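Side-chain contacts in putative c-1-tetrahydrofolate synthase, cytoplasmic (Leishmania major, PDB 4A26), which probably catalyses the NAD(P)-dependent oxidation of methylenetetrahydrofolate and the hydrolysis of the resulting methenyltetrahydrofolate in one-carbon metabolism: residues 81-84 with 85-89; 154-158 with 159-163; 206-209 with 210-213; 227-230 with 231-235. All coordinates share one frame; numbering follows the deposited sequence.

How the contacts relate
Contact 1 stands apart: it lies in the catalytic domain, with its centre about 40 Å or more from the other three centres, whereas contacts 2, 3 and 4 share the NAD(P)-binding domain. All four mix buried and exposed residues. Contacts 3 and 4, about 7 Å apart between centres, border neighbouring strands and are joined by a salt bridge between Asp212 and Lys230. Ile161 of contact 2 packs on Ala234 of contact 4. Contact 1 turns on a side-chain amide bonded to a carbonyl within a continuing helix, contact 2 on apolar packing at a helix end, contact 3 on an arginine-aspartate pair near the dimer partner, and contact 4 on a turn bond with methyl packing.

Contact 1: residues 81-84 with 85-89; sequences EVLE and VNVEK
Asn86 and Val82 meet through one carbonyl that takes two hydrogen bonds. Asn86 ND2 donates to Val82 O at 2.6 Å, and Asn86 N reaches the same Val82 O at 3.2 Å, the two donors coming from opposite faces of the carbonyl plane. Asn86 ND2 stands above that plane, 38° out of it, while the oxygen lies close to the plane of the Asn86 amide. With CG beside the backbone N (chi1 -69°), the Asn86 side chain folds back along the helix toward the preceding turn. Its ND2 also passes Val82 CG1 at 3.8 Å, because the two side chains lie side by side and point the same way.

The backbone bonds from Val85 N to Glu81 O, Val87 N to Leu83 O and Glu88 N to Glu84 O have the i to i+4 spacing of an alpha helix. This is helix 80-91 of the catalytic domain, which rests against a parallel sheet: Leu83 and Val87 touch strand 39-45, and Asn86 touches strand 68-74. On that buried side Leu83 CG and Val87 CG2 are 4.5 Å apart, a loose mutual contact between two residues that both face the sheet.

Along another side of the helix, Glu81 bends at chi2 (-68°), which brings its carboxylate back over Val85. Glu81 OE1 then lies 3.4 Å from Val85 CG2, a van der Waals contact between a carboxylate oxygen and a methyl group. Glu88, further along, turns its two carboxylate oxygens to the side-chain amides of Asn91 and Asn92.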
# COMPACT_ATOMS: atom_id res chain seq x y z
N GLU A 81 22.38 16.60 -10.67
CA GLU A 81 22.91 15.71 -11.71
C GLU A 81 24.06 14.88 -11.16
O GLU A 81 24.09 13.66 -11.33
CB GLU A 81 23.37 16.52 -12.94
CG GLU A 81 23.05 15.88 -14.31
CD GLU A 81 23.82 14.59 -14.59
OE1 GLU A 81 23.51 13.55 -13.97
OE2 GLU A 81 24.73 14.60 -15.46
N VAL A 82 25.00 15.54 -10.49
CA VAL A 82 26.21 14.89 -9.98
C VAL A 82 25.89 13.89 -8.86
O VAL A 82 26.48 12.82 -8.80
CB VAL A 82 27.25 15.92 -9.50
CG1 VAL A 82 28.44 15.22 -8.87
CG2 VAL A 82 27.69 16.80 -10.65
N LEU A 83 24.96 14.25 -7.97
CA LEU A 83 24.47 13.32 -6.96
C LEU A 83 23.95 12.05 -7.62
O LEU A 83 24.36 10.94 -7.28
CB LEU A 83 23.34 13.95 -6.13
CG LEU A 83 22.60 13.03 -5.15
CD1 LEU A 83 23.56 12.50 -4.08
CD2 LEU A 83 21.42 13.75 -4.51
N GLU A 84 23.05 12.22 -8.58
CA GLU A 84 22.42 11.09 -9.28
C GLU A 84 23.43 10.21 -10.02
O GLU A 84 23.24 9.01 -10.13
CB GLU A 84 21.35 11.60 -10.25
CG GLU A 84 20.11 12.16 -9.56
CD GLU A 84 18.95 12.36 -10.51
OE1 GLU A 84 19.19 12.61 -11.72
OE2 GLU A 84 17.80 12.26 -10.05
N VAL A 85 24.49 10.83 -10.54
CA VAL A 85 25.58 10.09 -11.19
C VAL A 85 26.22 9.12 -10.20
O VAL A 85 26.42 7.94 -10.51
CB VAL A 85 26.66 11.04 -11.76
CG1 VAL A 85 27.98 10.30 -11.97
CG2 VAL A 85 26.18 11.67 -13.05
N ASN A 86 26.52 9.61 -9.00
CA ASN A 86 27.07 8.77 -7.94
C ASN A 86 26.09 7.69 -7.49
O ASN A 86 26.50 6.59 -7.14
CB ASN A 86 27.50 9.60 -6.73
CG ASN A 86 28.71 10.45 -7.03
OD1 ASN A 86 29.85 10.06 -6.75
ND2 ASN A 86 28.48 11.63 -7.60
N VAL A 87 24.80 8.01 -7.50
CA VAL A 87 23.77 7.01 -7.22
C VAL A 87 23.78 5.93 -8.30
O VAL A 87 23.71 4.74 -8.00
CB VAL A 87 22.35 7.63 -7.10
CG1 VAL A 87 21.31 6.55 -6.85
CG2 VAL A 87 22.31 8.66 -5.98
N GLU A 88 23.90 6.36 -9.56
CA GLU A 88 23.98 5.43 -10.69
C GLU A 88 25.24 4.56 -10.63
O GLU A 88 25.21 3.38 -10.97
CB GLU A 88 23.93 6.19 -12.02
CG GLU A 88 23.79 5.30 -13.27
CD GLU A 88 22.47 4.53 -13.32
OE1 GLU A 88 21.48 4.96 -12.68
OE2 GLU A 88 22.41 3.49 -14.01
N LYS A 89 26.36 5.15 -10.20
CA LYS A 89 27.60 4.39 -10.03
C LYS A 89 27.38 3.24 -9.05
O LYS A 89 27.82 2.11 -9.30
CB LYS A 89 28.73 5.30 -9.55

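Contact 2: residues 154-158 with 159-163; sequences VLLKR and CGIEM
Leu155 begins the cross-contact with its carbonyl, which receives a weak hydrogen bond from Cys159 N. The helix 147-159 then closes in a Schellman motif, with Gly160 at positive phi (77°) leading into the loop before strand 167-171 of the NAD(P)-binding domain.

Leu156 follows, and its O accepts from Ile161 N at 3.0 Å, the i+5 to i bond of the motif, and from Cys159 N at 2.9 Å, the two donors lying above opposite faces of the carbonyl plane. Its side chain forms the apolar partner of this ending: Leu156 CD2 meets Ile161 CD1 at 3.7 Å, and the other branch, CD1, lies against Met163 SD at 3.8 Å. Leu156 and Met163 both also touch Leu185 of helix 178-187.

Lys157 O accepts the shorter-range i+3 to i bond, from Gly160 N at 3.1 Å. The Lys157 chain crosses Met163 at about a right angle, and its ammonium group pairs with Glu188. Arg158 runs extended from CG to NE, away from the turn, and its guanidinium forms a salt bridge with Glu21. A bend at chi3 (-74°) turns the end of Met163 toward the helix, where its CE sits 3.6 Å from Lys157 CG.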
# COMPACT_ATOMS: atom_id res chain seq x y z
N VAL A 154 8.81 -8.03 13.69
CA VAL A 154 9.78 -9.02 14.21
C VAL A 154 9.83 -9.01 15.74
O VAL A 154 9.95 -10.06 16.37
CB VAL A 154 11.19 -8.80 13.61
CG1 VAL A 154 12.21 -9.68 14.32
CG2 VAL A 154 11.18 -9.09 12.11
N LEU A 155 9.73 -7.83 16.34
CA LEU A 155 9.54 -7.70 17.78
C LEU A 155 8.41 -8.60 18.29
O LEU A 155 8.56 -9.27 19.30
CB LEU A 155 9.24 -6.24 18.16
CG LEU A 155 10.37 -5.41 18.79
CD1 LEU A 155 11.75 -5.84 18.30
CD2 LEU A 155 10.13 -3.93 18.51
N LEU A 156 7.29 -8.59 17.57
CA LEU A 156 6.13 -9.40 17.95
C LEU A 156 6.40 -10.89 17.76
O LEU A 156 6.30 -11.67 18.70
CB LEU A 156 4.90 -8.99 17.13
CG LEU A 156 4.39 -7.56 17.33
CD1 LEU A 156 3.40 -7.19 16.25
CD2 LEU A 156 3.77 -7.39 18.71
N LYS A 157 6.75 -11.28 16.53
CA LYS A 157 7.06 -12.68 16.21
C LYS A 157 8.02 -13.30 17.21
O LYS A 157 7.82 -14.44 17.65
CB LYS A 157 7.70 -12.78 14.82
CG LYS A 157 6.73 -12.62 13.65
CD LYS A 157 7.41 -12.99 12.34
CE LYS A 157 6.41 -13.22 11.21
NZ LYS A 157 5.87 -11.94 10.70
N ARG A 158 9.07 -12.55 17.55
CA ARG A 158 10.12 -13.04 18.42
C ARG A 158 9.75 -13.06 19.90
O ARG A 158 10.43 -13.70 20.69
CB ARG A 158 11.40 -12.23 18.21
CG ARG A 158 12.17 -12.67 16.98
CD ARG A 158 13.46 -11.90 16.81
NE ARG A 158 14.48 -12.70 16.14
CZ ARG A 158 15.35 -13.49 16.75
NH1 ARG A 158 15.36 -13.62 18.08
NH2 ARG A 158 16.24 -14.17 16.03
N CYS A 159 8.67 -12.37 20.26
CA CYS A 159 8.11 -12.47 21.61
C CYS A 159 6.97 -13.49 21.67
O CYS A 159 6.37 -13.69 22.73
CB CYS A 159 7.61 -11.11 22.09
SG CYS A 159 8.94 -9.98 22.52
N GLY A 160 6.69 -14.14 20.54
CA GLY A 160 5.63 -15.14 20.47
C GLY A 160 4.25 -14.53 20.41
O GLY A 160 3.25 -15.22 20.62
N ILE A 161 4.19 -13.23 20.12
CA ILE A 161 2.94 -12.50 20.10
C ILE A 161 2.19 -12.80 18.81
O ILE A 161 2.67 -12.48 17.71
CB ILE A 161 3.16 -10.99 20.27
CG1 ILE A 161 3.80 -10.70 21.63
CG2 ILE A 161 1.84 -10.24 20.15
CD1 ILE A 161 4.16 -9.26 21.87
N GLU A 162 1.03 -13.45 18.95
CA GLU A 162 0.18 -13.81 17.82
C GLU A 162 -0.36 -12.56 17.14
O GLU A 162 -0.78 -11.62 17.82
CB GLU A 162 -0.99 -14.69 18.28
CG GLU A 162 -0.62 -16.14 18.62
CD GLU A 162 -1.73 -16.91 19.36
OE1 GLU A 162 -2.81 -16.33 19.60
OE2 GLU A 162 -1.50 -18.09 19.70
N MET A 163 -0.32 -12.56 15.81
CA MET A 163 -0.93 -11.51 15.00
C MET A 163 -2.18 -12.02 14.26
O MET A 163 -3.22 -11.38 14.31
CB MET A 163 0.08 -10.97 13.99
CG MET A 163 1.05 -9.98 14.60
SD MET A 163 2.49 -9.69 13.55
CE MET A 163 3.38 -11.23 13.81

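Contact 3: residues 206-209 with 210-213; sequences DYLR and TADI
Thr210 lays its methyl group over one face of the Arg209 guanidinium, with CG2 3.4 Å above the plane and offset toward the rim. The pair sits where helix 201-209 gives way to the loop entering strand 213-216, a helix-to-strand connection of the Rossmann-type NAD(P)-binding domain.

A bend at chi3 (53°) swings the guanidinium so that its edge meets Asp206 and one face meets Thr210, with Arg209 NH1 3.6 Å from Thr210 CG2. Asp206 OD1 lies in the guanidinium plane. Arg209 NE and NH2 both donate weakly to Asp206 OD1 as parts of one salt bridge, with NH2 3.3 Å from that oxygen. The other carboxylate oxygen, Asp206 OD2, is bound by Arg167 of the second subunit, which also makes a cation-pi contact with Tyr207, so this helix end faces the dimer partner.

On the buried side, Leu208 CD2 and Ala211 CB are 4.4 Å apart, and both residues pack on Val169 of strand 167-171. Ala211 N donates to Leu208 O at 3.1 Å from well above the carbonyl plane, 72° out of it. A water links the same two residues, donating to Leu208 O at 2.9 Å and to Ala211 O at 2.7 Å.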
# COMPACT_ATOMS: atom_id res chain seq x y z
N ASP A 206 -12.31 3.99 21.38
CA ASP A 206 -13.17 2.83 21.14
C ASP A 206 -12.43 1.71 20.42
O ASP A 206 -12.54 0.55 20.80
CB ASP A 206 -14.43 3.22 20.35
CG ASP A 206 -15.44 2.08 20.24
OD1 ASP A 206 -15.64 1.36 21.24
OD2 ASP A 206 -16.04 1.91 19.15
N TYR A 207 -11.66 2.08 19.39
CA TYR A 207 -10.85 1.11 18.66
C TYR A 207 -9.81 0.44 19.56
O TYR A 207 -9.65 -0.78 19.52
CB TYR A 207 -10.14 1.78 17.48
CG TYR A 207 -11.03 2.09 16.29
CD1 TYR A 207 -11.65 1.07 15.57
CD2 TYR A 207 -11.22 3.40 15.87
CE1 TYR A 207 -12.45 1.35 14.48
CE2 TYR A 207 -12.03 3.69 14.77
CZ TYR A 207 -12.64 2.66 14.08
OH TYR A 207 -13.43 2.95 13.00
N LEU A 208 -9.12 1.25 20.37
CA LEU A 208 -8.11 0.72 21.31
C LEU A 208 -8.69 -0.23 22.36
O LEU A 208 -8.00 -1.12 22.84
CB LEU A 208 -7.37 1.87 22.01
CG LEU A 208 -6.23 2.55 21.26
CD1 LEU A 208 -5.72 3.71 22.07
CD2 LEU A 208 -5.10 1.57 20.97
N ARG A 209 -9.96 -0.02 22.72
CA ARG A 209 -10.63 -0.82 23.74
C ARG A 209 -10.58 -2.32 23.44
O ARG A 209 -10.53 -3.14 24.36
CB ARG A 209 -12.09 -0.38 23.90
CG ARG A 209 -12.83 -1.02 25.07
CD ARG A 209 -14.26 -0.50 25.22
NE ARG A 209 -15.04 -0.62 23.98
CZ ARG A 209 -15.54 -1.76 23.50
NH1 ARG A 209 -15.36 -2.92 24.13
NH2 ARG A 209 -16.23 -1.74 22.36
N THR A 210 -10.59 -2.68 22.16
CA THR A 210 -10.58 -4.08 21.74
C THR A 210 -9.28 -4.50 21.03
O THR A 210 -9.20 -5.61 20.50
CB THR A 210 -11.77 -4.38 20.82
OG1 THR A 210 -11.61 -3.70 19.58
CG2 THR A 210 -13.08 -3.95 21.48
N ALA A 211 -8.27 -3.63 21.05
CA ALA A 211 -7.03 -3.87 20.31
C ALA A 211 -6.11 -4.83 21.05
O ALA A 211 -5.59 -4.51 22.12
CB ALA A 211 -6.29 -2.56 20.06
N ASP A 212 -5.92 -6.02 20.47
CA ASP A 212 -4.98 -7.00 20.99
C ASP A 212 -3.54 -6.55 20.78
O ASP A 212 -2.64 -6.90 21.55
CB ASP A 212 -5.22 -8.35 20.32
CG ASP A 212 -6.56 -8.95 20.69
OD1 ASP A 212 -6.76 -9.25 21.88
OD2 ASP A 212 -7.42 -9.11 19.79
N ILE A 213 -3.34 -5.76 19.73
CA ILE A 213 -2.04 -5.19 19.42
C ILE A 213 -2.21 -3.67 19.26
O ILE A 213 -3.26 -3.21 18.80
CB ILE A 213 -1.45 -5.84 18.15
CG1 ILE A 213 -1.25 -7.35 18.39
CG2 ILE A 213 -0.15 -5.16 17.73
CD1 ILE A 213 -0.67 -8.11 17.22
O HOH W 1 -5.39 -2.15 23.37

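Contact 4: residues 227-230 with 231-235; sequences EWIK and EGAAV
Lys230 O and Ala233 N close a type II beta turn through a 2.9 Å hydrogen bond. The turn leads the loop after strand 213-216 into strand 234-237, part of the parallel sheet of the NAD(P)-binding domain. Gly232 occupies its third position with positive phi (102°), the usual place for glycine in a type II turn.

The side chain of Lys230 can be followed outward from the turn. Its CB lies 4.3 Å from Ala233 CB, across the mouth of the turn, and beside the backbone N of Glu231. CG is anti to the backbone N (chi1 -178°), which keeps it next to the peptide that follows, 3.4 Å from Glu231 N. Beyond CG the chain is fully extended and leads away from the turn: CD and CE carry the ammonium group across to the neighbouring connection, where NZ forms a salt bridge with Asp212. A charge at the edge of contact 4 is thus matched by one from the loop before strand 213-216, whose backbone also bonds to Ala234.

Ile229, just before the turn, supplies the apolar contact and crosses Val235 at a slant. Its CG2 methyl touches both Ala233 and Val235: Ile229 CG2 lies 3.6 Å from Ala233 CB and 3.6 Å from Val235 CG2.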
# COMPACT_ATOMS: atom_id res chain seq x y z
N GLU A 227 -5.14 3.07 30.55
CA GLU A 227 -6.51 2.56 30.65
C GLU A 227 -7.18 2.31 29.29
O GLU A 227 -8.17 1.59 29.22
CB GLU A 227 -7.39 3.52 31.47
CG GLU A 227 -7.51 4.92 30.89
CD GLU A 227 -8.87 5.54 31.13
OE1 GLU A 227 -9.88 4.95 30.67
OE2 GLU A 227 -8.94 6.61 31.75
N TRP A 228 -6.65 2.92 28.23
CA TRP A 228 -7.19 2.71 26.89
C TRP A 228 -6.73 1.38 26.31
O TRP A 228 -7.32 0.87 25.36
CB TRP A 228 -6.77 3.84 25.93
CG TRP A 228 -7.13 5.22 26.40
CD1 TRP A 228 -8.07 5.57 27.32
CD2 TRP A 228 -6.56 6.45 25.92
NE1 TRP A 228 -8.11 6.93 27.47
CE2 TRP A 228 -7.19 7.50 26.62
CE3 TRP A 228 -5.58 6.76 24.98
CZ2 TRP A 228 -6.88 8.84 26.41
CZ3 TRP A 228 -5.26 8.09 24.77
CH2 TRP A 228 -5.91 9.12 25.48
N ILE A 229 -5.67 0.82 26.88
CA ILE A 229 -5.08 -0.42 26.39
C ILE A 229 -5.89 -1.59 26.93
O ILE A 229 -6.19 -1.65 28.12
CB ILE A 229 -3.60 -0.57 26.85
CG1 ILE A 229 -2.79 0.69 26.53
CG2 ILE A 229 -2.96 -1.80 26.21
CD1 ILE A 229 -3.07 1.30 25.17
N LYS A 230 -6.25 -2.52 26.04
CA LYS A 230 -7.00 -3.70 26.43
C LYS A 230 -6.15 -4.58 27.34
O LYS A 230 -4.96 -4.78 27.09
CB LYS A 230 -7.41 -4.50 25.19
CG LYS A 230 -8.25 -5.75 25.45
CD LYS A 230 -8.32 -6.61 24.19
CE LYS A 230 -9.18 -7.85 24.38
NZ LYS A 230 -9.18 -8.71 23.16
N GLU A 231 -6.78 -5.10 28.39
CA GLU A 231 -6.09 -5.93 29.37
C GLU A 231 -5.51 -7.18 28.68
O GLU A 231 -6.26 -8.01 28.18
CB GLU A 231 -7.06 -6.32 30.49
CG GLU A 231 -6.42 -6.65 31.81
CD GLU A 231 -7.43 -6.76 32.93
OE1 GLU A 231 -8.30 -5.87 33.03
OE2 GLU A 231 -7.37 -7.73 33.71
N GLY A 232 -4.19 -7.28 28.66
CA GLY A 232 -3.48 -8.40 28.01
C GLY A 232 -2.90 -8.06 26.64
O GLY A 232 -2.32 -8.92 25.98
N ALA A 233 -3.05 -6.81 26.22
CA ALA A 233 -2.62 -6.38 24.89
C ALA A 233 -1.11 -6.32 24.77
O ALA A 233 -0.38 -6.35 25.77
CB ALA A 233 -3.21 -5.01 24.56
N ALA A 234 -0.64 -6.23 23.52
CA ALA A 234 0.78 -6.02 23.23
C ALA A 234 0.91 -4.62 22.69
O ALA A 234 0.24 -4.26 21.71
CB ALA A 234 1.27 -7.03 22.22
N VAL A 235 1.77 -3.81 23.31
CA VAL A 235 1.95 -2.42 22.91
C VAL A 235 3.38 -2.15 22.45
O VAL A 235 4.32 -2.36 23.21
CB VAL A 235 1.61 -1.47 24.08
CG1 VAL A 235 1.74 -0.01 23.63
CG2 VAL A 235 0.21 -1.75 24.60